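Local coordinates for embryonic developmental protein tofu-6 (Caenorhabditis elegans, PDB 7OCX), which takes part in piRNA (21U-RNA) biogenesis as a probable subunit of the PETISCO complex, its RNA recognition motif domain forming a complex with PID-3, at residues 34-39 and 80-85. Sequence-based numbering, arbitrary orientation.
Sequences FHVFQN and GNLIGE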
loop_
_atom_site.group_PDB
_atom_site.type_symbol
_atom_site.label_atom_id
_atom_site.label_comp_id
_atom_site.label_asym_id
_atom_site.label_seq_id
_atom_site.Cartn_x
_atom_site.Cartn_y
_atom_site.Cartn_z
ATOM N N PHE C 34 7.116 -11.776 20.309
ATOM C CA PHE C 34 7.161 -11.215 18.963
ATOM C C PHE C 34 8.220 -11.919 18.113
ATOM O O PHE C 34 7.974 -12.264 16.950
ATOM C CB PHE C 34 7.425 -9.705 19.059
ATOM C CG PHE C 34 7.899 -9.092 17.780
ATOM C CD1 PHE C 34 6.993 -8.710 16.802
ATOM C CD2 PHE C 34 9.255 -8.897 17.560
ATOM C CE1 PHE C 34 7.425 -8.153 15.613
ATOM C CE2 PHE C 34 9.703 -8.352 16.375
ATOM C CZ PHE C 34 8.785 -7.975 15.392
ATOM N N HIS C 35 9.409 -12.141 18.687
ATOM C CA HIS C 35 10.502 -12.706 17.894
ATOM C C HIS C 35 10.137 -14.102 17.395
ATOM O O HIS C 35 10.480 -14.482 16.271
ATOM C CB HIS C 35 11.821 -12.785 18.682
ATOM C CG HIS C 35 12.462 -11.458 18.971
ATOM N ND1 HIS C 35 12.374 -10.377 18.121
ATOM C CD2 HIS C 35 13.289 -11.074 19.978
ATOM C CE1 HIS C 35 13.052 -9.359 18.628
ATOM N NE2 HIS C 35 13.628 -9.760 19.749
ATOM N N VAL C 36 9.475 -14.895 18.237
ATOM C CA VAL C 36 9.095 -16.235 17.816
ATOM C C VAL C 36 8.152 -16.177 16.627
ATOM O O VAL C 36 8.298 -16.946 15.669
ATOM C CB VAL C 36 8.467 -17.023 18.978
ATOM C CG1 VAL C 36 7.783 -18.283 18.432
ATOM C CG2 VAL C 36 9.543 -17.357 19.975
ATOM N N PHE C 37 7.156 -15.283 16.677
ATOM C CA PHE C 37 6.159 -15.254 15.615
ATOM C C PHE C 37 6.628 -14.481 14.399
ATOM O O PHE C 37 6.196 -14.778 13.281
ATOM C CB PHE C 37 4.832 -14.732 16.164
ATOM C CG PHE C 37 4.104 -15.782 16.915
ATOM C CD1 PHE C 37 4.453 -16.095 18.209
ATOM C CD2 PHE C 37 3.149 -16.553 16.267
ATOM C CE1 PHE C 37 3.831 -17.136 18.868
ATOM C CE2 PHE C 37 2.512 -17.582 16.929
ATOM C CZ PHE C 37 2.858 -17.872 18.232
ATOM N N GLN C 38 7.552 -13.548 14.564
ATOM C CA GLN C 38 8.093 -12.862 13.404
ATOM C C GLN C 38 8.757 -13.813 12.409
ATOM O O GLN C 38 8.871 -13.479 11.223
ATOM C CB GLN C 38 9.113 -11.823 13.843
ATOM C CG GLN C 38 9.166 -10.648 12.944
ATOM C CD GLN C 38 10.513 -9.976 13.012
ATOM O OE1 GLN C 38 11.352 -10.325 13.845
ATOM N NE2 GLN C 38 10.737 -9.016 12.127
ATOM N N ASN C 39 9.275 -14.957 12.867
ATOM C CA ASN C 39 9.899 -15.889 11.929
ATOM C C ASN C 39 8.920 -16.438 10.900
ATOM O O ASN C 39 9.352 -16.984 9.879
ATOM C CB ASN C 39 10.545 -17.067 12.660
ATOM C CG ASN C 39 11.737 -16.684 13.512
ATOM O OD1 ASN C 39 12.529 -15.808 13.153
ATOM N ND2 ASN C 39 11.853 -17.319 14.671
ATOM N N GLY C 80 -1.288 -28.593 17.803
ATOM C CA GLY C 80 -1.661 -27.336 18.420
ATOM C C GLY C 80 -0.534 -26.633 19.140
ATOM O O GLY C 80 -0.769 -25.604 19.788
ATOM N N ASN C 81 0.683 -27.154 19.031
ATOM C CA ASN C 81 1.839 -26.668 19.766
ATOM C C ASN C 81 2.877 -26.134 18.792
ATOM O O ASN C 81 3.098 -26.718 17.727
ATOM C CB ASN C 81 2.448 -27.801 20.606
ATOM C CG ASN C 81 1.603 -28.157 21.819
ATOM O OD1 ASN C 81 0.912 -27.309 22.386
ATOM N ND2 ASN C 81 1.648 -29.420 22.215
ATOM N N LEU C 82 3.494 -25.012 19.152
ATOM C CA LEU C 82 4.718 -24.538 18.521
ATOM C C LEU C 82 5.892 -24.983 19.383
ATOM O O LEU C 82 5.979 -24.591 20.555
ATOM C CB LEU C 82 4.710 -23.017 18.371
ATOM C CG LEU C 82 5.755 -22.442 17.412
ATOM C CD1 LEU C 82 5.412 -22.822 15.975
ATOM C CD2 LEU C 82 5.888 -20.933 17.538
ATOM N N ILE C 83 6.792 -25.786 18.806
ATOM C CA ILE C 83 7.902 -26.390 19.540
ATOM C C ILE C 83 9.176 -25.619 19.227
ATOM O O ILE C 83 9.518 -25.426 18.057
ATOM C CB ILE C 83 8.087 -27.875 19.172
ATOM C CG1 ILE C 83 8.230 -28.093 17.653
ATOM C CG2 ILE C 83 6.931 -28.719 19.721
ATOM C CD1 ILE C 83 9.700 -28.276 17.149
ATOM N N GLY C 84 9.906 -25.216 20.271
ATOM C CA GLY C 84 11.180 -24.546 20.115
ATOM C C GLY C 84 12.296 -25.278 20.850
ATOM O O GLY C 84 12.061 -26.198 21.641
ATOM N N GLU C 85 13.530 -24.836 20.594
ATOM C CA GLU C 85 14.692 -25.527 21.142
ATOM C C GLU C 85 14.656 -25.626 22.660
ATOM O O GLU C 85 15.414 -26.424 23.222
ATOM C CB GLU C 85 15.986 -24.828 20.706
#
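Val36, on helix 30-38, meets Leu82 of strand 81-84 tip to tip: Val36 CG1 lies 3.4 Å from Leu82 CD2, tighter than an ordinary van der Waals contact between methyl groups. The valine methyl that makes the touch stands anti to the backbone N (chi1 167°), on the side of the carbonyl carbon. Both residues direct their CA-CB bonds at the opposing segment. Val36 also packs on Trp28 and Phe87, so the same small side chain leans on the loop before its helix and on the neighbouring strand 87-93. One residue further along the helix, Phe37 sets out across the line to the strand rather than straight at it, but its ring swings back, and CZ, the far tip of the ring, comes within 4.4 Å of Leu82 CD2. The methyl approaches this ring obliquely. A single leucine branch is thus shared by two consecutive helical residues, with no hydrogen bond joining the segments. Leu82 reaches them with CG anti to its own backbone N (chi1 -165°), and it touches Leu77 and Phe40 as well, which makes the contact part of a larger buried apolar cluster. The backbones stay well apart, the nearest CA atoms, those of Val36 and Gly84, being 8.9 Å from each other. A backbone hydrogen bond pairs Leu82 with Leu89 of strand 87-93, and 81-84 is one of the two outer strands of the sheet within this chain. A first helix laid against the sheet, here reaching a short additional edge strand, fits the alpha-beta sandwich of the RNA recognition motif.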